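Local atomic coordinates of 3-oxoacyl-[acyl-carrier-protein] synthase 2 (Rickettsia rickettsii, PDB entry 4JGA), a protein that probably catalyses the decarboxylative condensation of malonyl-acyl carrier protein with a growing acyl chain during fatty acid elongation. Residues Asp72-Glu77 with Ile95-Ala100; Arg119-Leu124 with Tyr203-Ile208; Lys247-Phe252 with Thr393-Val398; Gly301-Met306 with Gln342-Glu347. All coordinates share one frame; numbering follows the deposited sequence.

Interaction 1. Residues Asp72-Glu77 with Ile95-Ala100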
loop_
_atom_site.group_PDB
_atom_site.type_symbol
_atom_site.label_atom_id
_atom_site.label_comp_id
_atom_site.label_asym_id
_atom_site.label_seq_id
_atom_site.Cartn_x
_atom_site.Cartn_y
_atom_site.Cartn_z
ATOM N N ASP A 72 -12.486 19.150 -24.813
ATOM C CA ASP A 72 -11.521 19.578 -23.773
ATOM C C ASP A 72 -11.182 18.494 -22.763
ATOM O O ASP A 72 -10.411 18.744 -21.860
ATOM C CB ASP A 72 -12.022 20.818 -23.017
ATOM N N GLY A 73 -11.735 17.290 -22.922
ATOM C CA GLY A 73 -11.669 16.277 -21.883
ATOM C C GLY A 73 -10.362 15.553 -21.720
ATOM O O GLY A 73 -9.450 15.658 -22.524
ATOM N N PHE A 74 -10.305 14.784 -20.650
ATOM C CA PHE A 74 -9.154 13.979 -20.342
ATOM C C PHE A 74 -8.896 12.937 -21.423
ATOM O O PHE A 74 -9.803 12.221 -21.789
ATOM C CB PHE A 74 -9.391 13.289 -19.012
ATOM C CG PHE A 74 -8.256 12.418 -18.579
ATOM C CD1 PHE A 74 -7.126 12.979 -18.011
ATOM C CD2 PHE A 74 -8.318 11.035 -18.739
ATOM C CE1 PHE A 74 -6.085 12.187 -17.596
ATOM C CE2 PHE A 74 -7.271 10.240 -18.346
ATOM C CZ PHE A 74 -6.158 10.813 -17.762
ATOM N N LYS A 75 -7.663 12.845 -21.914
ATOM C CA LYS A 75 -7.314 11.876 -22.956
ATOM C C LYS A 75 -5.911 11.372 -22.741
ATOM O O LYS A 75 -5.011 12.165 -22.482
ATOM C CB LYS A 75 -7.329 12.502 -24.353
ATOM C CG LYS A 75 -8.602 13.186 -24.809
ATOM C CD LYS A 75 -8.304 13.968 -26.090
ATOM C CE LYS A 75 -9.515 14.230 -26.952
ATOM N NZ LYS A 75 -10.388 15.320 -26.419
ATOM N N LEU A 76 -5.721 10.066 -22.946
ATOM C CA LEU A 76 -4.428 9.438 -22.787
ATOM C C LEU A 76 -3.394 10.073 -23.691
ATOM O O LEU A 76 -2.236 10.238 -23.312
ATOM C CB LEU A 76 -4.524 7.935 -23.064
ATOM C CG LEU A 76 -5.475 7.133 -22.159
ATOM C CD1 LEU A 76 -5.303 5.631 -22.411
ATOM C CD2 LEU A 76 -5.234 7.438 -20.696
ATOM N N GLU A 77 -3.855 10.442 -24.875
ATOM C CA GLU A 77 -3.063 11.011 -25.952
ATOM C C GLU A 77 -2.363 12.300 -25.522
ATOM O O GLU A 77 -1.284 12.610 -25.999
ATOM C CB GLU A 77 -4.009 11.313 -27.159
ATOM C CG GLU A 77 -4.571 10.121 -27.949
ATOM C CD GLU A 77 -5.618 9.201 -27.230
ATOM O OE1 GLU A 77 -6.201 9.525 -26.173
ATOM O OE2 GLU A 77 -5.881 8.081 -27.759
ATOM N N ILE A 95 -5.024 4.363 -12.698
ATOM C CA ILE A 95 -3.687 4.338 -13.280
ATOM C C ILE A 95 -3.557 5.416 -14.385
ATOM O O ILE A 95 -2.524 6.075 -14.479
ATOM C CB ILE A 95 -3.305 2.932 -13.779
ATOM C CG1 ILE A 95 -3.111 2.025 -12.555
ATOM C CG2 ILE A 95 -2.057 3.003 -14.640
ATOM C CD1 ILE A 95 -3.031 0.537 -12.840
ATOM N N HIS A 96 -4.610 5.621 -15.178
ATOM C CA HIS A 96 -4.586 6.653 -16.192
ATOM C C HIS A 96 -4.352 8.015 -15.513
ATOM O O HIS A 96 -3.516 8.781 -15.950
ATOM C CB HIS A 96 -5.882 6.762 -16.964
ATOM C CG HIS A 96 -6.286 5.527 -17.712
ATOM N ND1 HIS A 96 -7.511 5.431 -18.337
ATOM C CD2 HIS A 96 -5.687 4.331 -17.873
ATOM C CE1 HIS A 96 -7.624 4.239 -18.899
ATOM N NE2 HIS A 96 -6.536 3.551 -18.623
ATOM N N TYR A 97 -5.116 8.305 -14.473
ATOM C CA TYR A 97 -5.004 9.576 -13.795
ATOM C C TYR A 97 -3.620 9.729 -13.143
ATOM O O TYR A 97 -3.004 10.786 -13.227
ATOM C CB TYR A 97 -6.084 9.736 -12.732
ATOM C CG TYR A 97 -7.511 9.676 -13.225
ATOM C CD1 TYR A 97 -7.859 9.998 -14.551
ATOM C CD2 TYR A 97 -8.534 9.300 -12.361
ATOM C CE1 TYR A 97 -9.185 9.958 -14.977
ATOM C CE2 TYR A 97 -9.853 9.270 -12.779
ATOM C CZ TYR A 97 -10.177 9.573 -14.081
ATOM O OH TYR A 97 -11.492 9.530 -14.448
ATOM N N GLY A 98 -3.152 8.663 -12.510
ATOM C CA GLY A 98 -1.849 8.627 -11.824
ATOM C C GLY A 98 -0.705 8.864 -12.804
ATOM O O GLY A 98 0.185 9.655 -12.539
ATOM N N VAL A 99 -0.729 8.187 -13.927
ATOM C CA VAL A 99 0.326 8.327 -14.920
ATOM C C VAL A 99 0.309 9.742 -15.498
ATOM O O VAL A 99 1.357 10.330 -15.700
ATOM C CB VAL A 99 0.209 7.270 -16.021
ATOM C CG1 VAL A 99 1.224 7.519 -17.133
ATOM C CG2 VAL A 99 0.457 5.874 -15.448
ATOM N N ALA A 100 -0.876 10.284 -15.710
ATOM C CA ALA A 100 -0.991 11.640 -16.205
ATOM C C ALA A 100 -0.395 12.665 -15.205
ATOM O O ALA A 100 0.395 13.531 -15.588
ATOM C CB ALA A 100 -2.447 11.959 -16.529
#
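The ring of Phe74 receives the edge of Tyr97 over one face, while the methyl group of Ala100 lies in its plane at the rim and the carbonyl oxygen of His96 also lies at the edge, near the plane. The two aromatic rings form a T-shaped pair, their centroids 5.2 Å apart and their planes turned 78° against each other. Tyr97 CD1 makes the nearest approach, 3.7 Å from Phe74 CZ, and stands above the rim of the phenylalanine ring. Phe74 reaches the helix because its CG lies anti to the backbone N (chi1 -180°), which carries the ring out from the loop. One helical turn beyond His96, Ala100 offers a side chain short enough to leave room for this ring: its CB is 3.8 Å from Phe74 CE1. The imidazole of His96 has Leu76 CD2 over one face, a CH-pi contact with the methyl carbon 4.0 Å from the ring centroid. Leucine suits the spot because its branched end can lay one methyl group on the flat ring. The contact between the segments is thus apolar and aromatic; the polar end of Tyr97 turns to a partner outside it, a weak hydrogen bond to Glu256. In the fold, the loop 72-77 is laid against helix 93-109; Leu88 of helix 85-89 touches His96 and Ser89 touches Leu76, while Ile95 and Val99 turn to helix 163-172.

Interaction 2. Residues Arg119-Leu124 with Tyr203-Ile208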
loop_
_atom_site.group_PDB
_atom_site.type_symbol
_atom_site.label_atom_id
_atom_site.label_comp_id
_atom_site.label_asym_id
_atom_site.label_seq_id
_atom_site.Cartn_x
_atom_site.Cartn_y
_atom_site.Cartn_z
ATOM N N ARG A 119 19.165 6.845 -12.399
ATOM C CA ARG A 119 17.902 6.074 -12.503
ATOM C C ARG A 119 17.726 5.164 -11.280
ATOM O O ARG A 119 16.662 5.102 -10.700
ATOM C CB ARG A 119 17.863 5.261 -13.785
ATOM C CG ARG A 119 17.638 6.125 -15.004
ATOM C CD ARG A 119 17.604 5.344 -16.314
ATOM N NE ARG A 119 17.105 6.236 -17.353
ATOM C CZ ARG A 119 16.611 5.831 -18.501
ATOM N NH1 ARG A 119 16.587 4.544 -18.786
ATOM N NH2 ARG A 119 16.152 6.716 -19.368
ATOM N N ASP A 120 18.827 4.558 -10.854
ATOM C CA ASP A 120 18.859 3.683 -9.678
ATOM C C ASP A 120 18.612 4.418 -8.369
ATOM O O ASP A 120 18.144 3.808 -7.406
ATOM C CB ASP A 120 20.192 2.927 -9.595
ATOM C CG ASP A 120 20.313 1.831 -10.660
ATOM O OD1 ASP A 120 19.276 1.447 -11.275
ATOM O OD2 ASP A 120 21.457 1.337 -10.836
ATOM N N ARG A 121 18.860 5.727 -8.344
ATOM C CA ARG A 121 18.614 6.558 -7.156
ATOM C C ARG A 121 17.253 7.284 -7.203
ATOM O O ARG A 121 16.951 8.160 -6.391
ATOM C CB ARG A 121 19.784 7.548 -6.998
ATOM C CG ARG A 121 21.110 6.882 -6.624
ATOM C CD ARG A 121 21.121 6.410 -5.172
ATOM N NE ARG A 121 21.046 7.536 -4.228
ATOM C CZ ARG A 121 20.910 7.409 -2.907
ATOM N NH1 ARG A 121 20.835 6.214 -2.365
ATOM N NH2 ARG A 121 20.869 8.487 -2.116
ATOM N N THR A 122 16.439 6.915 -8.179
ATOM C CA THR A 122 15.115 7.470 -8.333
ATOM C C THR A 122 14.091 6.400 -8.034
ATOM O O THR A 122 14.066 5.366 -8.678
ATOM C CB THR A 122 14.900 8.008 -9.762
ATOM O OG1 THR A 122 15.864 9.038 -10.035
ATOM C CG2 THR A 122 13.534 8.613 -9.853
ATOM N N GLY A 123 13.280 6.640 -7.006
ATOM C CA GLY A 123 12.270 5.714 -6.582
ATOM C C GLY A 123 10.879 6.319 -6.716
ATOM O O GLY A 123 10.716 7.467 -7.095
ATOM N N LEU A 124 9.882 5.512 -6.364
ATOM C CA LEU A 124 8.478 5.902 -6.423
ATOM C C LEU A 124 7.695 5.344 -5.201
ATOM O O LEU A 124 7.907 4.198 -4.777
ATOM C CB LEU A 124 7.818 5.368 -7.700
ATOM C CG LEU A 124 8.552 5.551 -9.037
ATOM C CD1 LEU A 124 9.499 4.401 -9.286
ATOM C CD2 LEU A 124 7.561 5.649 -10.191
ATOM N N TYR A 203 18.253 6.770 1.195
ATOM C CA TYR A 203 17.968 5.620 0.356
ATOM C C TYR A 203 17.586 5.966 -1.079
ATOM O O TYR A 203 17.462 5.077 -1.909
ATOM C CB TYR A 203 16.859 4.780 0.996
ATOM C CG TYR A 203 17.178 4.368 2.412
ATOM C CD1 TYR A 203 18.265 3.554 2.691
ATOM C CD2 TYR A 203 16.406 4.820 3.472
ATOM C CE1 TYR A 203 18.571 3.182 4.002
ATOM C CE2 TYR A 203 16.683 4.444 4.775
ATOM C CZ TYR A 203 17.759 3.633 5.040
ATOM O OH TYR A 203 18.019 3.314 6.341
ATOM N N ALA A 204 17.392 7.242 -1.372
ATOM C CA ALA A 204 17.098 7.669 -2.721
ATOM C C ALA A 204 17.454 9.144 -2.826
ATOM O O ALA A 204 17.384 9.878 -1.826
ATOM C CB ALA A 204 15.627 7.477 -3.018
ATOM N N ASP A 205 17.754 9.595 -4.034
ATOM C CA ASP A 205 17.951 11.028 -4.268
ATOM C C ASP A 205 16.724 11.742 -4.782
ATOM O O ASP A 205 16.555 12.949 -4.543
ATOM C CB ASP A 205 19.081 11.236 -5.265
ATOM C CG ASP A 205 20.398 10.739 -4.746
ATOM O OD1 ASP A 205 20.664 10.926 -3.544
ATOM O OD2 ASP A 205 21.198 10.229 -5.540
ATOM N N VAL A 206 15.901 11.024 -5.539
ATOM C CA VAL A 206 14.649 11.587 -6.086
ATOM C C VAL A 206 13.518 10.584 -5.866
ATOM O O VAL A 206 13.732 9.372 -5.935
ATOM C CB VAL A 206 14.794 11.883 -7.582
ATOM C CG1 VAL A 206 13.496 12.443 -8.169
ATOM C CG2 VAL A 206 15.944 12.848 -7.807
ATOM N N MET A 207 12.320 11.087 -5.549
ATOM C CA MET A 207 11.146 10.212 -5.400
ATOM C C MET A 207 9.939 10.800 -6.095
ATOM O O MET A 207 9.696 11.992 -6.024
ATOM C CB MET A 207 10.800 9.946 -3.946
ATOM C CG MET A 207 11.876 9.199 -3.159
ATOM S SD MET A 207 12.059 7.462 -3.625
ATOM C CE MET A 207 10.524 6.825 -3.030
ATOM N N ILE A 208 9.218 9.935 -6.798
ATOM C CA ILE A 208 7.967 10.292 -7.409
ATOM C C ILE A 208 6.894 9.800 -6.449
ATOM O O ILE A 208 6.811 8.577 -6.167
ATOM C CB ILE A 208 7.796 9.572 -8.769
ATOM C CG1 ILE A 208 9.043 9.708 -9.661
ATOM C CG2 ILE A 208 6.589 10.119 -9.473
ATOM C CD1 ILE A 208 9.635 11.100 -9.785
HETATM O O HOH W 1 17.653 4.503 -4.539
#
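Arg121 grips the carboxylate of Asp205 side-on in a two-bond salt bridge, NE reaching OD2 and NH2 of Arg121 lying 2.8 Å from OD1 of Asp205. Both oxygens lie near the guanidinium plane, yet the nitrogens meet them from above the carboxylate plane, the two planes being 69° apart. Bends at chi2 and chi3 (-73° and -65°) fold the arginine over the backbone of residues 203-205, and Ala204 CA sits over the centre of one guanidinium face. Arginine suits this place through its length and paired donors; its NH1 also bonds to Gly202 O. On the backbone of the same residue, Arg121 O accepts from both Asp205 N, at 2.9 Å, and Val206 N. The ladder then continues with Gly123 N to Val206 O at 3.0 Å and Ile208 N to Gly123 O at 2.9 Å. Gly123 leaves space for the folded Met207, whose SD comes within 3.4 Å of Gly123 CA. On the other sheet face, Thr122 lies beside Val206 and Leu124 beside Ile208, with Thr122 OG1 hydrogen-bonded to Trp111. Further out, a water donates to Asp120 O and Tyr203 O, and the Tyr203 hydroxyl bonds to His201 of the second subunit. Parallel pairing of strands 122-127 and 206-213, between helices 163-172 and 187-200, belongs to the layered alpha/beta architecture of the thiolase fold.

Interaction 3. Residues Lys247-Phe252 with Thr393-Val398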
loop_
_atom_site.group_PDB
_atom_site.type_symbol
_atom_site.label_atom_id
_atom_site.label_comp_id
_atom_site.label_asym_id
_atom_site.label_seq_id
_atom_site.Cartn_x
_atom_site.Cartn_y
_atom_site.Cartn_z
ATOM N N LYS A 247 -23.250 24.542 8.882
ATOM C CA LYS A 247 -24.307 23.910 9.651
ATOM C C LYS A 247 -25.162 22.978 8.836
ATOM O O LYS A 247 -25.786 22.102 9.415
ATOM C CB LYS A 247 -25.197 24.959 10.329
ATOM C CG LYS A 247 -24.529 25.549 11.556
ATOM C CD LYS A 247 -25.481 26.280 12.482
ATOM C CE LYS A 247 -24.698 26.928 13.606
ATOM N NZ LYS A 247 -25.539 27.810 14.410
ATOM N N ASP A 248 -25.251 23.179 7.518
ATOM C CA ASP A 248 -26.067 22.275 6.699
ATOM C C ASP A 248 -25.264 21.121 6.082
ATOM O O ASP A 248 -25.785 20.393 5.232
ATOM C CB ASP A 248 -26.817 23.027 5.628
ATOM C CG ASP A 248 -28.123 22.345 5.268
ATOM O OD1 ASP A 248 -28.805 21.821 6.189
ATOM O OD2 ASP A 248 -28.514 22.317 4.071
ATOM N N ARG A 249 -24.016 20.928 6.519
ATOM C CA ARG A 249 -23.228 19.805 6.027
ATOM C C ARG A 249 -23.895 18.494 6.413
ATOM O O ARG A 249 -24.540 18.419 7.441
ATOM C CB ARG A 249 -21.802 19.853 6.564
ATOM C CG ARG A 249 -21.697 19.531 8.049
ATOM C CD ARG A 249 -20.315 19.898 8.563
ATOM N NE ARG A 249 -20.191 19.519 9.951
ATOM C CZ ARG A 249 -20.729 20.179 10.973
ATOM N NH1 ARG A 249 -21.434 21.295 10.798
ATOM N NH2 ARG A 249 -20.560 19.702 12.189
ATOM N N SER A 250 -23.776 17.483 5.558
ATOM C CA SER A 250 -24.363 16.168 5.836
ATOM C C SER A 250 -23.641 15.003 5.125
ATOM O O SER A 250 -24.283 13.990 4.786
ATOM C CB SER A 250 -25.835 16.173 5.451
ATOM O OG SER A 250 -26.031 16.298 4.047
ATOM N N GLY A 251 -22.319 15.122 4.956
ATOM C CA GLY A 251 -21.539 14.066 4.368
ATOM C C GLY A 251 -20.679 14.555 3.225
ATOM O O GLY A 251 -20.918 15.641 2.652
ATOM N N PHE A 252 -19.648 13.759 2.913
ATOM C CA PHE A 252 -18.748 14.120 1.847
ATOM C C PHE A 252 -19.286 13.800 0.447
ATOM O O PHE A 252 -20.280 13.091 0.298
ATOM C CB PHE A 252 -17.294 13.624 2.090
ATOM C CG PHE A 252 -17.037 12.137 1.966
ATOM C CD1 PHE A 252 -16.849 11.536 0.719
ATOM C CD2 PHE A 252 -16.753 11.382 3.097
ATOM C CE1 PHE A 252 -16.542 10.207 0.619
ATOM C CE2 PHE A 252 -16.418 10.033 2.988
ATOM C CZ PHE A 252 -16.329 9.439 1.744
ATOM N N THR A 393 -23.095 29.311 6.723
ATOM C CA THR A 393 -23.558 29.356 8.096
ATOM C C THR A 393 -22.609 28.541 8.974
ATOM O O THR A 393 -22.872 27.371 9.287
ATOM C CB THR A 393 -25.001 28.849 8.188
ATOM O OG1 THR A 393 -25.736 29.352 7.069
ATOM C CG2 THR A 393 -25.655 29.338 9.490
ATOM N N PRO A 394 -21.504 29.173 9.402
ATOM C CA PRO A 394 -20.469 28.397 10.096
ATOM C C PRO A 394 -20.990 27.774 11.393
ATOM O O PRO A 394 -21.770 28.393 12.117
ATOM C CB PRO A 394 -19.366 29.435 10.386
ATOM C CG PRO A 394 -19.747 30.695 9.670
ATOM C CD PRO A 394 -21.229 30.623 9.404
ATOM N N MET A 395 -20.536 26.562 11.705
ATOM C CA MET A 395 -20.911 25.942 12.974
ATOM C C MET A 395 -20.448 26.821 14.140
ATOM O O MET A 395 -19.512 27.613 14.015
ATOM C CB MET A 395 -20.379 24.497 13.094
ATOM C CG MET A 395 -18.873 24.350 12.956
ATOM S SD MET A 395 -18.378 22.646 12.650
ATOM C CE MET A 395 -18.806 21.902 14.226
ATOM N N ASP A 396 -21.142 26.695 15.267
ATOM C CA ASP A 396 -20.950 27.583 16.411
ATOM C C ASP A 396 -19.549 27.575 17.007
ATOM O O ASP A 396 -19.066 28.607 17.513
ATOM C CB ASP A 396 -21.956 27.232 17.519
ATOM C CG ASP A 396 -23.380 27.654 17.177
ATOM O OD1 ASP A 396 -23.574 28.610 16.398
ATOM O OD2 ASP A 396 -24.305 27.028 17.729
ATOM N N GLU A 397 -18.902 26.431 16.935
ATOM C CA GLU A 397 -17.593 26.248 17.528
ATOM C C GLU A 397 -16.465 27.002 16.785
ATOM O O GLU A 397 -15.348 27.054 17.272
ATOM C CB GLU A 397 -17.256 24.751 17.534
ATOM C CG GLU A 397 -18.195 23.919 18.388
ATOM C CD GLU A 397 -19.513 23.550 17.710
ATOM O OE1 GLU A 397 -19.879 24.067 16.618
ATOM O OE2 GLU A 397 -20.216 22.708 18.300
ATOM N N VAL A 398 -16.736 27.540 15.606
ATOM C CA VAL A 398 -15.681 28.153 14.807
ATOM C C VAL A 398 -15.108 29.396 15.504
ATOM O O VAL A 398 -15.862 30.289 15.900
ATOM C CB VAL A 398 -16.165 28.510 13.393
ATOM C CG1 VAL A 398 -15.135 29.352 12.662
ATOM C CG2 VAL A 398 -16.454 27.230 12.618
#
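Two irregular backbones meet where Lys247 N donates to Thr393 O at 2.9 Å, close to the type I beta turn from Met395 to Val398. This is a loop-to-loop contact at the surface of a thiolase-fold enzyme, joining the connection before strand 257-265 to the one before strand 408-409. The lysine side chain runs extended across the second loop, its CG 3.9 Å from Met395 CA and its CE passing Pro394 O. At its end NZ makes a salt bridge to Asp396 OD1, 2.9 Å away, approaching from above the carboxylate plane. Lysine fits because its long alkyl chain can pack along the backbone before its charge meets the acid on the turn. Arg249 holds a more enclosed position, bonded by NH1 to Asp246 O, by NH2 to Thr331 O and by NE to Thr330 O. Those three carbonyl groups fix the guanidinium so that it can present a face to Met395. The two side chains cross at about a right angle; methionine, flexible and polarisable, bends at chi3 (-68°). Its sulfur, Met395 SD, stands 3.5 Å above the Arg249 guanidinium plane, displaced toward the rim, while Met395 CE lies 3.5 Å from Arg249 NH2.

Interaction 4. Residues Gly301-Met306 with Gln342-Glu347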
loop_
_atom_site.group_PDB
_atom_site.type_symbol
_atom_site.label_atom_id
_atom_site.label_comp_id
_atom_site.label_asym_id
_atom_site.label_seq_id
_atom_site.Cartn_x
_atom_site.Cartn_y
_atom_site.Cartn_z
ATOM N N GLY A 301 -5.913 10.993 17.513
ATOM C CA GLY A 301 -5.011 10.654 16.416
ATOM C C GLY A 301 -4.702 11.862 15.530
ATOM O O GLY A 301 -3.550 12.102 15.178
ATOM N N ALA A 302 -5.735 12.643 15.234
ATOM C CA ALA A 302 -5.598 13.837 14.405
ATOM C C ALA A 302 -4.737 14.875 15.108
ATOM O O ALA A 302 -3.813 15.402 14.496
ATOM C CB ALA A 302 -6.972 14.405 14.045
ATOM N N TYR A 303 -5.029 15.126 16.391
ATOM C CA TYR A 303 -4.264 16.055 17.202
ATOM C C TYR A 303 -2.801 15.667 17.251
ATOM O O TYR A 303 -1.929 16.501 17.067
ATOM C CB TYR A 303 -4.835 16.117 18.634
ATOM C CG TYR A 303 -4.050 16.975 19.614
ATOM C CD1 TYR A 303 -3.026 16.428 20.340
ATOM C CD2 TYR A 303 -4.308 18.329 19.764
ATOM C CE1 TYR A 303 -2.288 17.194 21.219
ATOM C CE2 TYR A 303 -3.593 19.119 20.648
ATOM C CZ TYR A 303 -2.566 18.538 21.362
ATOM O OH TYR A 303 -1.810 19.246 22.270
ATOM N N ARG A 304 -2.527 14.389 17.519
ATOM C CA ARG A 304 -1.169 13.911 17.593
ATOM C C ARG A 304 -0.438 14.010 16.254
ATOM O O ARG A 304 0.722 14.340 16.228
ATOM C CB ARG A 304 -1.132 12.472 18.107
ATOM C CG ARG A 304 -1.447 12.348 19.605
ATOM C CD ARG A 304 -1.678 10.895 20.003
ATOM N NE ARG A 304 -0.538 10.101 19.599
ATOM C CZ ARG A 304 -0.582 9.012 18.842
ATOM N NH1 ARG A 304 -1.733 8.434 18.492
ATOM N NH2 ARG A 304 0.565 8.448 18.485
ATOM N N ALA A 305 -1.097 13.675 15.153
ATOM C CA ALA A 305 -0.441 13.768 13.853
ATOM C C ALA A 305 0.041 15.194 13.572
ATOM O O ALA A 305 1.166 15.396 13.125
ATOM C CB ALA A 305 -1.359 13.305 12.755
ATOM N N MET A 306 -0.827 16.171 13.832
ATOM C CA MET A 306 -0.461 17.573 13.668
ATOM C C MET A 306 0.694 17.940 14.593
ATOM O O MET A 306 1.696 18.518 14.170
ATOM C CB MET A 306 -1.659 18.497 13.933
ATOM C CG MET A 306 -2.745 18.367 12.867
ATOM S SD MET A 306 -4.083 19.551 13.109
ATOM C CE MET A 306 -4.897 18.855 14.556
ATOM N N GLN A 342 -8.192 23.875 16.848
ATOM C CA GLN A 342 -8.303 25.005 17.774
ATOM C C GLN A 342 -7.548 24.756 19.102
ATOM O O GLN A 342 -6.894 25.654 19.618
ATOM C CB GLN A 342 -9.774 25.439 17.936
ATOM C CG GLN A 342 -10.251 26.055 16.630
ATOM C CD GLN A 342 -11.657 26.599 16.615
ATOM O OE1 GLN A 342 -11.958 27.491 15.822
ATOM N NE2 GLN A 342 -12.532 26.056 17.449
ATOM N N LYS A 343 -7.605 23.526 19.601
ATOM C CA LYS A 343 -6.862 23.129 20.785
ATOM C C LYS A 343 -5.392 23.406 20.573
ATOM O O LYS A 343 -4.735 23.991 21.409
ATOM C CB LYS A 343 -7.048 21.625 21.048
ATOM C CG LYS A 343 -6.585 21.118 22.423
ATOM C CD LYS A 343 -7.826 20.704 23.216
ATOM C CE LYS A 343 -7.518 20.335 24.672
ATOM N NZ LYS A 343 -7.482 21.520 25.552
ATOM N N LEU A 344 -4.882 22.987 19.421
ATOM C CA LEU A 344 -3.462 23.118 19.130
ATOM C C LEU A 344 -3.031 24.551 18.775
ATOM O O LEU A 344 -1.910 24.972 19.146
ATOM C CB LEU A 344 -3.137 22.183 17.966
ATOM C CG LEU A 344 -1.736 21.703 17.709
ATOM C CD1 LEU A 344 -1.027 21.204 18.960
ATOM C CD2 LEU A 344 -1.855 20.587 16.661
ATOM N N PHE A 345 -3.905 25.304 18.092
ATOM C CA PHE A 345 -3.492 26.569 17.486
ATOM C C PHE A 345 -4.109 27.834 18.038
ATOM O O PHE A 345 -3.523 28.911 17.895
ATOM C CB PHE A 345 -3.763 26.534 15.979
ATOM C CG PHE A 345 -2.844 25.616 15.229
ATOM C CD1 PHE A 345 -1.567 26.035 14.891
ATOM C CD2 PHE A 345 -3.256 24.342 14.865
ATOM C CE1 PHE A 345 -0.708 25.189 14.222
ATOM C CE2 PHE A 345 -2.405 23.486 14.191
ATOM C CZ PHE A 345 -1.133 23.909 13.852
ATOM N N LEU A 346 -5.269 27.743 18.674
ATOM C CA LEU A 346 -6.013 28.963 18.977
ATOM C C LEU A 346 -5.250 29.965 19.897
ATOM O O LEU A 346 -5.176 31.161 19.586
ATOM C CB LEU A 346 -7.401 28.603 19.523
ATOM C CG LEU A 346 -8.331 29.767 19.887
ATOM C CD1 LEU A 346 -8.595 30.640 18.662
ATOM C CD2 LEU A 346 -9.635 29.238 20.489
ATOM N N GLU A 347 -4.656 29.462 20.986
ATOM C CA GLU A 347 -3.937 30.312 21.951
ATOM C C GLU A 347 -2.650 30.865 21.343
ATOM O O GLU A 347 -2.369 32.036 21.493
ATOM C CB GLU A 347 -3.638 29.568 23.286
#
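Leu344 extends from its helix toward Tyr303 and Met306, and its CB is already 4.1 Å from Tyr303 CE2. A chi1 of -159° holds CG anti to the backbone N; there the chain forks, and its two methyl groups go to different partners on helix 300-312. CD1 touches the tyrosine ring, 3.7 Å from Tyr303 CE2, and also approaches the CZ and OH atoms of Tyr303. CD2 goes instead to the methionine: it sits only 3.4 Å from Met306 CB, tighter than an ordinary carbon contact, with Met306 CE next at 4.1 Å. A branched leucine suits this place since one residue can pack against an aromatic ring with one methyl and a thioether side chain with the other. On one flank, Lys343 CG lies 4.0 Å from Tyr303 CE2, the aliphatic part of the lysine packing while its amine leads away. On the buried flank, Met306 SD lies near the plane of the Phe345 ring at its edge, 4.4 Å from Phe345 CE2. Met306 and Phe345 both also rest on Leu416 of strand 414-421, so the helix pair is seated on the central sheet. With carbon and sulfur making nearly all these contacts, and no hydrogen bond between the two segments, the association here depends on shape and dispersion.

In the fold
Interactions 1 and 2 both lie in the N-terminal beta-ketoacyl synthase family region, in series along the chain, with centres about 24 Å apart and nearest atoms about 7 Å apart; helix 93-109 of the first is followed by helix 116-120 of the second. Interaction 3 lies across the chain's centre from both. It closes a long loop within which interaction 4, in the C-terminal family region, is nested. The centres of interactions 3 and 4 are about 19 Å apart, and they touch through a probable hydrogen bond from Gln342 NE2 to Glu397 O. Strands 122-127 and 206-213 of interaction 2 belong to the same mixed sheet that underlies interaction 4, so this sheet joins both halves of the thiolase fold.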